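Local atomic coordinates of transcriptional regulator, MarR family (Silicibacter pomeroyi DSS-3, PDB entry 3BJ6), a protein that probably binds DNA and regulates transcription as a dimeric winged helix-turn-helix protein of the MarR family. Residues P53-T56 with A57-G61; E105-I108 with T109-A113; H135-Q138 with L139-R143. One frame throughout, in Å; residues are numbered along the deposited sequence. Where two conformers were deposited one is given.

Contact 1: residues P53-T56 with A57-G61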
loop_
_atom_site.group_PDB
_atom_site.type_symbol
_atom_site.label_atom_id
_atom_site.label_comp_id
_atom_site.label_asym_id
_atom_site.label_seq_id
_atom_site.Cartn_x
_atom_site.Cartn_y
_atom_site.Cartn_z
ATOM N N PRO A 53 4.037 24.485 -9.780
ATOM C CA PRO A 53 3.729 25.024 -11.109
ATOM C C PRO A 53 5.027 25.159 -11.916
ATOM O O PRO A 53 6.068 25.509 -11.347
ATOM C CB PRO A 53 3.132 26.417 -10.798
ATOM C CG PRO A 53 2.559 26.270 -9.400
ATOM C CD PRO A 53 3.540 25.373 -8.699
ATOM N N GLY A 54 4.992 24.832 -13.195
ATOM C CA GLY A 54 6.204 24.924 -14.031
ATOM C C GLY A 54 7.151 23.735 -13.982
ATOM O O GLY A 54 8.240 23.800 -14.544
ATOM N N ALA A 55 6.768 22.641 -13.305
ATOM C CA ALA A 55 7.646 21.457 -13.220
ATOM C C ALA A 55 7.846 20.841 -14.599
ATOM O O ALA A 55 6.954 20.919 -15.453
ATOM C CB ALA A 55 7.044 20.394 -12.273
ATOM N N THR A 56 8.985 20.175 -14.775
ATOM C CA THR A 56 9.243 19.348 -15.948
ATOM C C THR A 56 8.658 17.958 -15.686
ATOM O O THR A 56 8.322 17.611 -14.535
ATOM C CB THR A 56 10.752 19.238 -16.225
ATOM O OG1 THR A 56 11.373 18.521 -15.142
ATOM C CG2 THR A 56 11.390 20.637 -16.359
ATOM N N ALA A 57 8.521 17.171 -16.744
ATOM C CA ALA A 57 8.046 15.810 -16.605
ATOM C C ALA A 57 9.004 14.984 -15.727
ATOM O O ALA A 57 8.539 14.227 -14.864
ATOM C CB ALA A 57 7.858 15.140 -17.970
ATOM N N PRO A 58 10.337 15.069 -15.972
ATOM C CA PRO A 58 11.206 14.341 -15.029
ATOM C C PRO A 58 11.084 14.787 -13.579
ATOM O O PRO A 58 11.137 13.935 -12.710
ATOM C CB PRO A 58 12.627 14.577 -15.583
ATOM C CG PRO A 58 12.399 14.862 -17.096
ATOM C CD PRO A 58 11.118 15.678 -17.076
ATOM N N GLN A 59 10.921 16.086 -13.313
ATOM C CA GLN A 59 10.656 16.575 -11.949
ATOM C C GLN A 59 9.372 16.039 -11.315
ATOM O O GLN A 59 9.376 15.609 -10.148
ATOM C CB GLN A 59 10.668 18.102 -11.883
ATOM C CG GLN A 59 12.069 18.726 -11.987
ATOM C CD GLN A 59 12.010 20.249 -12.090
ATOM O OE1 GLN A 59 11.103 20.820 -12.731
ATOM N NE2 GLN A 59 12.969 20.923 -11.440
ATOM N N LEU A 60 8.276 16.036 -12.078
ATOM C CA LEU A 60 7.055 15.376 -11.633
ATOM C C LEU A 60 7.259 13.899 -11.324
ATOM O O LEU A 60 6.762 13.387 -10.300
ATOM C CB LEU A 60 5.950 15.509 -12.708
ATOM C CG LEU A 60 5.245 16.860 -12.749
ATOM C CD1 LEU A 60 4.251 16.873 -13.944
ATOM C CD2 LEU A 60 4.510 17.099 -11.399
ATOM N N GLY A 61 7.921 13.193 -12.245
ATOM C CA GLY A 61 8.274 11.787 -12.021
ATOM C C GLY A 61 9.018 11.577 -10.705
ATOM O O GLY A 61 8.686 10.674 -9.919
#

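Contact 2: residues E105-I108 with T109-A113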
loop_
_atom_site.group_PDB
_atom_site.type_symbol
_atom_site.label_atom_id
_atom_site.label_comp_id
_atom_site.label_asym_id
_atom_site.label_seq_id
_atom_site.Cartn_x
_atom_site.Cartn_y
_atom_site.Cartn_z
ATOM N N GLU A 105 -6.980 23.798 -12.665
ATOM C CA GLU A 105 -6.988 24.394 -11.339
ATOM C C GLU A 105 -8.334 24.207 -10.605
ATOM O O GLU A 105 -8.354 23.844 -9.428
ATOM C CB GLU A 105 -6.628 25.882 -11.467
ATOM C CG GLU A 105 -6.365 26.601 -10.153
ATOM C CD GLU A 105 -5.415 27.802 -10.301
ATOM O OE1 GLU A 105 -4.830 28.214 -9.275
ATOM O OE2 GLU A 105 -5.240 28.321 -11.425
ATOM N N ALA A 106 -9.442 24.441 -11.310
ATOM C CA ALA A 106 -10.797 24.262 -10.746
ATOM C C ALA A 106 -11.038 22.782 -10.365
ATOM O O ALA A 106 -11.546 22.490 -9.287
ATOM C CB ALA A 106 -11.871 24.758 -11.707
ATOM N N ILE A 107 -10.667 21.873 -11.263
ATOM C CA ILE A 107 -10.850 20.447 -11.036
ATOM C C ILE A 107 -10.058 19.953 -9.803
ATOM O O ILE A 107 -10.629 19.329 -8.913
ATOM C CB ILE A 107 -10.496 19.652 -12.294
ATOM C CG1 ILE A 107 -11.657 19.805 -13.289
ATOM C CG2 ILE A 107 -10.271 18.170 -11.942
ATOM C CD1 ILE A 107 -11.331 19.279 -14.691
ATOM N N ILE A 108 -8.767 20.270 -9.727
ATOM C CA ILE A 108 -7.976 19.719 -8.588
ATOM C C ILE A 108 -8.409 20.343 -7.251
ATOM O O ILE A 108 -8.455 19.656 -6.225
ATOM C CB ILE A 108 -6.411 19.716 -8.831
ATOM C CG1 ILE A 108 -5.704 18.890 -7.746
ATOM C CG2 ILE A 108 -5.861 21.147 -8.910
ATOM C CD1 ILE A 108 -6.067 17.391 -7.763
ATOM N N THR A 109 -8.817 21.616 -7.290
ATOM C CA THR A 109 -9.360 22.292 -6.111
ATOM C C THR A 109 -10.610 21.591 -5.617
ATOM O O THR A 109 -10.769 21.365 -4.410
ATOM C CB THR A 109 -9.687 23.773 -6.417
ATOM O OG1 THR A 109 -8.473 24.432 -6.800
ATOM C CG2 THR A 109 -10.261 24.498 -5.210
ATOM N N ALA A 110 -11.503 21.282 -6.554
ATOM C CA ALA A 110 -12.764 20.605 -6.238
ATOM C C ALA A 110 -12.504 19.209 -5.686
ATOM O O ALA A 110 -13.097 18.803 -4.679
ATOM C CB ALA A 110 -13.687 20.535 -7.479
ATOM N N ILE A 111 -11.613 18.471 -6.326
ATOM C CA ILE A 111 -11.287 17.123 -5.850
ATOM C C ILE A 111 -10.740 17.156 -4.401
ATOM O O ILE A 111 -11.185 16.397 -3.521
ATOM C CB ILE A 111 -10.276 16.435 -6.832
ATOM C CG1 ILE A 111 -10.978 16.085 -8.168
ATOM C CG2 ILE A 111 -9.672 15.168 -6.190
ATOM C CD1 ILE A 111 -9.998 15.662 -9.335
ATOM N N ARG A 112 -9.800 18.062 -4.164
ATOM C CA ARG A 112 -9.158 18.193 -2.854
ATOM C C ARG A 112 -10.145 18.599 -1.768
ATOM O O ARG A 112 -10.077 18.072 -0.672
ATOM C CB ARG A 112 -7.970 19.162 -2.926
ATOM C CG ARG A 112 -6.812 18.618 -3.825
ATOM C CD ARG A 112 -6.203 17.267 -3.319
ATOM N NE ARG A 112 -5.539 17.538 -2.054
ATOM C CZ ARG A 112 -5.808 16.955 -0.889
ATOM N NH1 ARG A 112 -5.144 17.371 0.187
ATOM N NH2 ARG A 112 -6.701 15.958 -0.783
ATOM N N ALA A 113 -11.078 19.503 -2.085
ATOM C CA ALA A 113 -12.079 19.951 -1.112
ATOM C C ALA A 113 -12.955 18.776 -0.722
ATOM O O ALA A 113 -13.265 18.595 0.452
ATOM C CB ALA A 113 -12.934 21.087 -1.682
#

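Contact 3: residues H135-Q138 with L139-R143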
loop_
_atom_site.group_PDB
_atom_site.type_symbol
_atom_site.label_atom_id
_atom_site.label_comp_id
_atom_site.label_asym_id
_atom_site.label_seq_id
_atom_site.Cartn_x
_atom_site.Cartn_y
_atom_site.Cartn_z
ATOM N N HIS A 135 -0.803 8.846 12.758
ATOM C CA HIS A 135 0.162 9.528 11.895
ATOM C C HIS A 135 1.616 9.228 12.317
ATOM O O HIS A 135 2.472 8.874 11.476
ATOM C CB HIS A 135 -0.112 11.034 11.914
ATOM C CG HIS A 135 0.888 11.848 11.150
ATOM N ND1 HIS A 135 2.010 12.390 11.743
ATOM C CD2 HIS A 135 0.904 12.265 9.860
ATOM C CE1 HIS A 135 2.689 13.091 10.845
ATOM N NE2 HIS A 135 2.032 13.042 9.696
ATOM N N LYS A 136 1.884 9.342 13.616
ATOM C CA LYS A 136 3.235 9.142 14.160
ATOM C C LYS A 136 3.729 7.725 13.856
ATOM O O LYS A 136 4.864 7.535 13.371
ATOM C CB LYS A 136 3.254 9.419 15.680
ATOM C CG LYS A 136 4.640 9.452 16.359
ATOM C CD LYS A 136 4.462 9.373 17.922
ATOM C CE LYS A 136 5.765 9.122 18.729
ATOM N NZ LYS A 136 5.591 9.045 20.303
ATOM N N VAL A 137 2.884 6.736 14.139
ATOM C CA VAL A 137 3.258 5.328 13.918
ATOM C C VAL A 137 3.353 5.023 12.415
ATOM O O VAL A 137 4.303 4.372 11.984
ATOM C CB VAL A 137 2.302 4.359 14.672
ATOM C CG1 VAL A 137 2.652 2.875 14.370
ATOM C CG2 VAL A 137 2.370 4.635 16.184
ATOM N N GLN A 138 2.400 5.515 11.617
ATOM C CA GLN A 138 2.486 5.383 10.162
ATOM C C GLN A 138 3.828 5.848 9.606
ATOM O O GLN A 138 4.479 5.107 8.865
ATOM C CB GLN A 138 1.358 6.151 9.444
ATOM C CG GLN A 138 1.378 5.992 7.882
ATOM C CD GLN A 138 0.615 4.777 7.368
ATOM O OE1 GLN A 138 0.545 3.748 8.043
ATOM N NE2 GLN A 138 -0.023 4.911 6.173
ATOM N N LEU A 139 4.233 7.070 9.948
ATOM C CA LEU A 139 5.483 7.592 9.429
ATOM C C LEU A 139 6.705 6.866 10.001
ATOM O O LEU A 139 7.712 6.672 9.287
ATOM C CB LEU A 139 5.586 9.108 9.638
ATOM C CG LEU A 139 4.604 10.085 8.943
ATOM C CD1 LEU A 139 5.178 11.558 8.841
ATOM C CD2 LEU A 139 4.096 9.620 7.632
ATOM N N ALA A 140 6.642 6.511 11.289
ATOM C CA ALA A 140 7.717 5.751 11.932
ATOM C C ALA A 140 7.883 4.371 11.314
ATOM O O ALA A 140 8.997 3.947 11.068
ATOM C CB ALA A 140 7.483 5.641 13.459
ATOM N N LEU A 141 6.777 3.679 11.025
ATOM C CA LEU A 141 6.847 2.418 10.296
ATOM C C LEU A 141 7.455 2.548 8.917
ATOM O O LEU A 141 8.231 1.688 8.508
ATOM C CB LEU A 141 5.463 1.767 10.132
ATOM C CG LEU A 141 4.897 1.011 11.345
ATOM C CD1 LEU A 141 3.465 0.660 11.024
ATOM C CD2 LEU A 141 5.729 -0.256 11.710
ATOM N N THR A 142 7.049 3.581 8.177
ATOM C CA THR A 142 7.615 3.823 6.831
ATOM C C THR A 142 9.150 3.888 6.893
ATOM O O THR A 142 9.834 3.234 6.123
ATOM C CB THR A 142 7.013 5.074 6.216
ATOM O OG1 THR A 142 5.582 4.917 6.203
ATOM C CG2 THR A 142 7.514 5.268 4.760
ATOM N N ARG A 143 9.663 4.673 7.832
ATOM C CA ARG A 143 11.081 4.806 8.117
ATOM C C ARG A 143 11.728 3.480 8.536
ATOM O O ARG A 143 12.820 3.143 8.098
ATOM C CB ARG A 143 11.203 5.704 9.340
ATOM C CG ARG A 143 12.252 6.752 9.318
ATOM C CD ARG A 143 11.500 8.112 9.284
ATOM N NE ARG A 143 10.362 7.988 8.365
ATOM C CZ ARG A 143 9.435 8.932 8.103
ATOM N NH1 ARG A 143 8.452 8.641 7.228
ATOM N NH2 ARG A 143 9.471 10.144 8.718
#

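Contact 1: residues P53-T56 with A57-G61
The flat carboxamide of Gln59 turns OE1 toward the backbone N of Thr56: the N-H lies in the carbonyl plane and points at a lone pair of OE1, with N to OE1 3.0 Å and the bond nearly straight at 167°. Behind the amide, Gln59 CG passes 3.2 Å from Thr56 OG1, the two side chains crossing at a slant. In return Thr56 OG1 accepts from Gln59 N at 3.1 Å, a bond possible because the hydroxyl stands between its own backbone N and carbonyl carbon (chi1 66°), facing the helix start. The two reciprocal bonds make a capping box, with Thr56 as N-cap of helix 57-64, which probably is the first helix of the helix-turn-helix. Threonine suits the cap by its short acceptor, and glutamine by an oxygen that reaches back to Thr56 N. Pro58 has no N-H, which costs nothing in the first turn. Leu60 N bonds Thr56 O at 2.9 Å, while Leu60 CG packs on Ala55 CB at 4.0 Å and both side chains touch Leu49 of helix 40-51. Before them, Gly54 and Ala55 face Tyr98 in a G1 beta bulge; at Gly54 (phi 84°) a side chain would jam against Pro53 O.

Contact 2: residues E105-I108 with T109-A113
Ile107 lies alongside Ile111, both side chains pointing the same way, with Ile107 CG2 3.6 Å from Ile111 CD1. The pair is an i to i+4 ridge on the alpha-helix 102-123, which follows the wing strand 97-100 of this winged helix-turn-helix fold in the chain. The CG2 branch of Ile107 points away from its own N, toward the following turn, where the ethyl arm of Ile111 reaches back to meet it. Branched isoleucines suit this buried face: Ile107 touches Leu83, and Ile111 touches Val38 and Arg43, so the pair packs against the loops at Leu83 and Val38 and against helix 40-51 at Arg43.

Ile108 runs beside Arg112 in the same manner. Its CG1 comes 4.1 Å from Arg112 CG, so the start of the arginine stem lies against the isoleucine, whose side chain also rests on Leu46 of helix 40-51. Beyond CG the arginine bends at chi2 and chi3, and its polar end belongs to other partners: NH2 makes a salt bridge with Glu115, and Tyr12 of the second subunit takes part in a cation-pi contact. An arginine suits this place because its apolar stem can pack on Ile108 while its charged head reaches Glu115 and the neighbouring subunit.

Ala110, small enough to sit beside Glu36, has CB 3.4 Å from Ala106 O, and its N donates to that same oxygen. Thr109 uses its hydroxyl on the backbone: OG1, beside its own N (chi1 -61°), donates to Glu105 O at 2.7 Å, while Thr109 N donates to that oxygen at 3.1 Å from the opposite face of the carbonyl plane.

Contact 3: residues H135-Q138 with L139-R143
Helix 128-151, a dimer-forming helix of the MarR fold, carries His135 and Leu139 one turn apart, and the leucine lies over a face of the imidazole. Leu139 CG stands 4.2 Å from the ring centroid, 19° off the normal, in a CH-pi contact, and Leu139 CD1 is 3.5 Å from His135 CE1. The ring is turned about square to its stem (chi2 -92°), which presents this face to the leucine, while NE2 is hydrogen-bonded to Gln13 OE1 of the second subunit. A flat ring thus serves both an apolar neighbour and a polar partner.

On another side of the helix Val137 and Leu141 run side by side, CG1 to CD1 4.1 Å, and Val137 packs on Tyr134 of the second subunit. Gln138 bends at chi2; its OE1 is hydrogen-bonded to Tyr134 OH and its NE2 to Ala14 O, both of the second subunit, so a buried polar group is matched across the dimer interface.

The backbone carbonyl of Gln138 is gripped twice: Thr142 OG1 donates to Gln138 O at 2.9 Å and Thr142 N at 3.1 Å, from opposite faces of the carbonyl plane. A valine in place of Thr142 would probably leave Gln138 O with the backbone N-H as its one donor from this residue, with a methyl where the hydroxyl was. Small Ala140, meanwhile, allows Phe126 of the second subunit to pack on it.

In the fold
The three contacts follow one another along the chain without touching, and each is a local turn of helix or cap. Contact 1 lies in the probable DNA-binding domain and contact 2 on the helix that leads away from its wing, with centres about 19 Å and nearest atoms about 8 Å apart; helix 40-51 joins them, because Leu49 meets contact 1 while Arg43 and Leu46 meet contact 2. Contact 3 lies on the opposite side of the chain's centre from contact 2, centres about 28 Å apart, on the helix that follows 102-123. Contacts 2 and 3 both reach the second subunit, the former through Arg112, the latter along most of its length. A bound ethanol, probably from the crystallisation liquor, lies about 5 Å from the Arg112 side chain.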